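Local coordinates for protein vacuolar aminopeptidase 1 (Saccharomyces cerevisiae, PDB 5JGF) that removes N-terminal amino acids, preferably neutral or hydrophobic ones, from peptides in the yeast vacuole as a zinc-dependent, dodecameric M18 aminopeptidase, at residues 128-133 with 438-443; 300-303 with 307-310. All coordinates share one frame; numbering follows the deposited sequence.

How the contacts relate
Contact 1 and contact 2 lie on different sides of the two-zinc active site of one subunit, their centres 25 Å apart and their nearest atoms about 8 Å apart. Along the chain contact 2 is nested inside the long loop that contact 1 closes. Residues 128-133 lead into strand 132-140 of the six-stranded antiparallel sheet, and 438-443 run from a zinc ligand into strand 442-445 of a three-stranded sheet. Residues 300-303 and 307-310 both belong to the loop between strand 289-295 of the nine-stranded mixed sheet and helix 312-324; 300-303 comes directly after Glu298 and Glu299. Contact 1 thus joins two loops that lead into different sheets, whereas contact 2 folds a single loop beside the metal ligands.

Contact 1: residues 128-133 with 438-443. With ZN (zinc ion), chain L.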
# COMPACT_ATOMS: atom_id res chain seq x y z
N LEU D 128 -12.47 18.17 -26.04
CA LEU D 128 -11.29 18.04 -26.88
C LEU D 128 -11.69 17.76 -28.33
O LEU D 128 -12.67 17.07 -28.58
CB LEU D 128 -10.40 16.88 -26.41
CG LEU D 128 -9.78 16.97 -25.02
CD1 LEU D 128 -9.03 15.67 -24.74
CD2 LEU D 128 -8.85 18.16 -24.93
N ASP D 129 -10.92 18.30 -29.26
CA ASP D 129 -11.15 18.06 -30.67
C ASP D 129 -12.56 18.38 -31.14
O ASP D 129 -13.16 17.63 -31.92
CB ASP D 129 -10.79 16.60 -30.99
CG ASP D 129 -9.36 16.27 -30.58
OD1 ASP D 129 -8.58 17.22 -30.36
OD2 ASP D 129 -9.01 15.07 -30.48
N ARG D 130 -13.08 19.50 -30.66
CA ARG D 130 -14.40 19.99 -31.04
C ARG D 130 -14.16 21.35 -31.70
O ARG D 130 -13.31 22.12 -31.24
CB ARG D 130 -15.27 20.16 -29.79
CG ARG D 130 -15.53 18.86 -29.01
CD ARG D 130 -16.61 18.00 -29.66
NE ARG D 130 -16.86 16.79 -28.88
CZ ARG D 130 -17.89 15.97 -29.08
NH1 ARG D 130 -18.77 16.22 -30.04
NH2 ARG D 130 -18.03 14.90 -28.31
N ASP D 131 -14.90 21.65 -32.77
CA ASP D 131 -14.76 22.92 -33.47
C ASP D 131 -15.41 24.01 -32.63
O ASP D 131 -16.64 24.01 -32.46
CB ASP D 131 -15.47 22.85 -34.83
CG ASP D 131 -14.80 21.91 -35.81
OD1 ASP D 131 -13.93 21.11 -35.40
OD2 ASP D 131 -15.16 21.96 -37.01
N LEU D 132 -14.61 24.94 -32.11
CA LEU D 132 -15.14 25.99 -31.25
C LEU D 132 -15.22 27.38 -31.86
O LEU D 132 -14.24 27.91 -32.37
CB LEU D 132 -14.30 26.08 -29.97
CG LEU D 132 -14.13 24.77 -29.18
CD1 LEU D 132 -13.28 25.05 -27.94
CD2 LEU D 132 -15.50 24.21 -28.79
N GLY D 133 -16.41 27.97 -31.79
CA GLY D 133 -16.61 29.31 -32.29
C GLY D 133 -16.50 30.24 -31.10
O GLY D 133 -16.39 29.77 -29.96
N HIS D 438 -24.74 17.78 -19.78
CA HIS D 438 -23.45 18.44 -19.57
C HIS D 438 -22.34 18.07 -20.54
O HIS D 438 -21.20 18.51 -20.39
CB HIS D 438 -22.97 18.26 -18.13
CG HIS D 438 -23.73 19.08 -17.14
ND1 HIS D 438 -23.33 19.24 -15.83
CD2 HIS D 438 -24.87 19.80 -17.27
CE1 HIS D 438 -24.19 20.01 -15.20
NE2 HIS D 438 -25.14 20.36 -16.05
N SER D 439 -22.66 17.27 -21.54
CA SER D 439 -21.67 16.94 -22.56
C SER D 439 -21.63 18.19 -23.45
O SER D 439 -22.46 19.09 -23.28
CB SER D 439 -22.13 15.76 -23.41
OG SER D 439 -21.32 15.64 -24.58
N ILE D 440 -20.69 18.26 -24.37
CA ILE D 440 -20.64 19.40 -25.27
C ILE D 440 -21.71 19.20 -26.35
O ILE D 440 -22.16 20.15 -26.99
CB ILE D 440 -19.24 19.57 -25.90
CG1 ILE D 440 -19.14 20.95 -26.56
CG2 ILE D 440 -18.96 18.45 -26.90
CD1 ILE D 440 -17.76 21.30 -27.09
N ARG D 441 -22.13 17.95 -26.55
CA ARG D 441 -23.18 17.65 -27.53
C ARG D 441 -24.06 16.54 -26.97
O ARG D 441 -23.65 15.38 -26.87
CB ARG D 441 -22.57 17.23 -28.87
CG ARG D 441 -23.58 17.16 -30.03
CD ARG D 441 -22.85 16.88 -31.34
NE ARG D 441 -23.73 16.76 -32.51
CZ ARG D 441 -24.29 17.79 -33.15
NH1 ARG D 441 -25.06 17.57 -34.21
NH2 ARG D 441 -24.09 19.03 -32.74
N ALA D 442 -25.29 16.91 -26.60
CA ALA D 442 -26.23 15.98 -25.99
C ALA D 442 -27.28 15.44 -26.95
O ALA D 442 -27.21 15.65 -28.16
CB ALA D 442 -26.91 16.66 -24.79
N ALA D 443 -28.26 14.73 -26.39
CA ALA D 443 -29.32 14.14 -27.21
C ALA D 443 -30.63 13.97 -26.47
O ALA D 443 -30.66 13.74 -25.27
CB ALA D 443 -28.86 12.79 -27.75
ZN ZN L . -26.93 21.52 -15.85
O HOH W 1 -28.52 22.31 -14.72
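Arg130 lays its side chain over Ile440, the two sliding past each other in opposite directions, where the lead-in to strand 132-140 of the six-stranded sheet meets the loop between the zinc ligand His438 and strand 442-445, beside a subunit interface of the dodecamer. Ile440 CG2 sits 3.3 Å from Arg130 NE, over one face of the guanidinium, while CD1 of the same isoleucine lies 3.8 Å from Arg130 CG. A branched isoleucine suits this place because its two arms cover both flat head and aliphatic stem. With CG1 anti to the backbone N (chi1 -167°), Ile440 reaches on to Leu132.

That close methyl-on-guanidinium contact contrasts with a looser margin, where Leu132 CD2 stands 4.1 Å from Ile440 CD1, and Arg130 NH1 likewise 4.1 Å from Arg441 CB. The touching residues are all buried, so this loose side is not a solvent side. Arg441 NH1 hydrogen-bonds to Lys245 O and forms a salt bridge with Asp131 of the second subunit. Arg130 NE donates a hydrogen bond to Leu126 O. An alanine in place of Arg130 would remove the flat cover from Ile440 CG2 and is likely to leave a gap there, with Leu126 O deprived of its donor.

Ser439 OG accepts from Arg441 N (3.1 Å, 165°) in an ST turn. His438 NE2 binds a zinc ion at 2.1 Å, alongside Asp262, Glu299 and a water. The chemistry is therefore divided: dispersion joins the two segments, Arg441 and Asp131 form salt bridges to the second subunit, and the imidazole of His438, well away from this packing, serves the metal.

Contact 2: residues 300-303 with 307-310; sequences IGSL and GAKG
Residues 300-303 and 307-310 belong to one metal-site loop folded back on itself, closing on the 3-10 segment 308-310. Ser302 and Gly307 bring their CA atoms to 4.5 Å, and Lys309 N donates to Ser302 O at 3.2 Å. The bond is moderately bent (148° at the hydrogen), with the donor tilted 26° from the carbonyl plane. Inside the 3-10 turn, Gly310 N donates to Gly307 O. Glycine suits position 307, where a CB would run into Ser302 O, and position 301, whose backbone angles would jam a CB against the preceding carbonyl.

Among the side chains, Lys309 stretches its methylene stem along Ser302 O and past Leu303, whose CD1 meets Lys309 CD at 3.5 Å. A long flexible chain fits here: it runs extended through chi2 and chi3 and bends only at chi4 (-67°), where NZ turns off to its hydrogen bond with Ser418 OG. Ala308 is small enough to pack against Ile415 and Leu419 of the neighbouring loop and helix. Ser302 lies close to Glu298, a zinc-binding residue, which places the fold-back beside the metal centre. One water completes the closure, 2.7 Å from Ser302 OG and accepting from Ala308 N at 2.9 Å.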
# COMPACT_ATOMS: atom_id res chain seq x y z
N ILE D 300 -23.90 27.44 -11.87
CA ILE D 300 -22.90 27.79 -10.88
C ILE D 300 -23.49 28.06 -9.50
O ILE D 300 -22.87 28.73 -8.67
CB ILE D 300 -22.02 29.00 -11.31
CG1 ILE D 300 -22.90 30.22 -11.59
CG2 ILE D 300 -21.19 28.62 -12.53
CD1 ILE D 300 -22.09 31.49 -11.77
N GLY D 301 -24.70 27.56 -9.25
CA GLY D 301 -25.29 27.73 -7.93
C GLY D 301 -26.46 28.67 -7.75
O GLY D 301 -27.10 28.66 -6.70
N SER D 302 -26.74 29.48 -8.77
CA SER D 302 -27.87 30.41 -8.74
C SER D 302 -27.77 31.58 -7.75
O SER D 302 -28.69 32.39 -7.67
CB SER D 302 -29.17 29.64 -8.45
OG SER D 302 -29.47 28.74 -9.50
N LEU D 303 -26.66 31.68 -7.02
CA LEU D 303 -26.54 32.79 -6.07
C LEU D 303 -25.87 34.01 -6.70
O LEU D 303 -24.73 34.35 -6.39
CB LEU D 303 -25.76 32.36 -4.82
CG LEU D 303 -25.76 33.39 -3.67
CD1 LEU D 303 -27.15 33.47 -3.05
CD2 LEU D 303 -24.74 33.00 -2.61
N GLY D 307 -29.50 35.11 -11.18
CA GLY D 307 -29.85 33.71 -10.99
C GLY D 307 -31.16 33.61 -10.24
O GLY D 307 -31.72 34.63 -9.82
N ALA D 308 -31.67 32.40 -10.05
CA ALA D 308 -32.94 32.20 -9.35
C ALA D 308 -32.99 32.85 -7.97
O ALA D 308 -34.03 33.35 -7.56
CB ALA D 308 -33.25 30.71 -9.23
N LYS D 309 -31.87 32.85 -7.25
CA LYS D 309 -31.85 33.44 -5.92
C LYS D 309 -31.88 34.96 -5.97
O LYS D 309 -32.08 35.61 -4.94
CB LYS D 309 -30.62 32.94 -5.15
CG LYS D 309 -30.63 31.43 -4.90
CD LYS D 309 -29.37 30.96 -4.18
CE LYS D 309 -29.33 29.44 -4.02
NZ LYS D 309 -30.40 28.93 -3.11
N GLY D 310 -31.71 35.52 -7.16
CA GLY D 310 -31.73 36.97 -7.35
C GLY D 310 -33.14 37.55 -7.31
O GLY D 310 -33.32 38.77 -7.29
O HOH W 2 -30.44 30.29 -11.54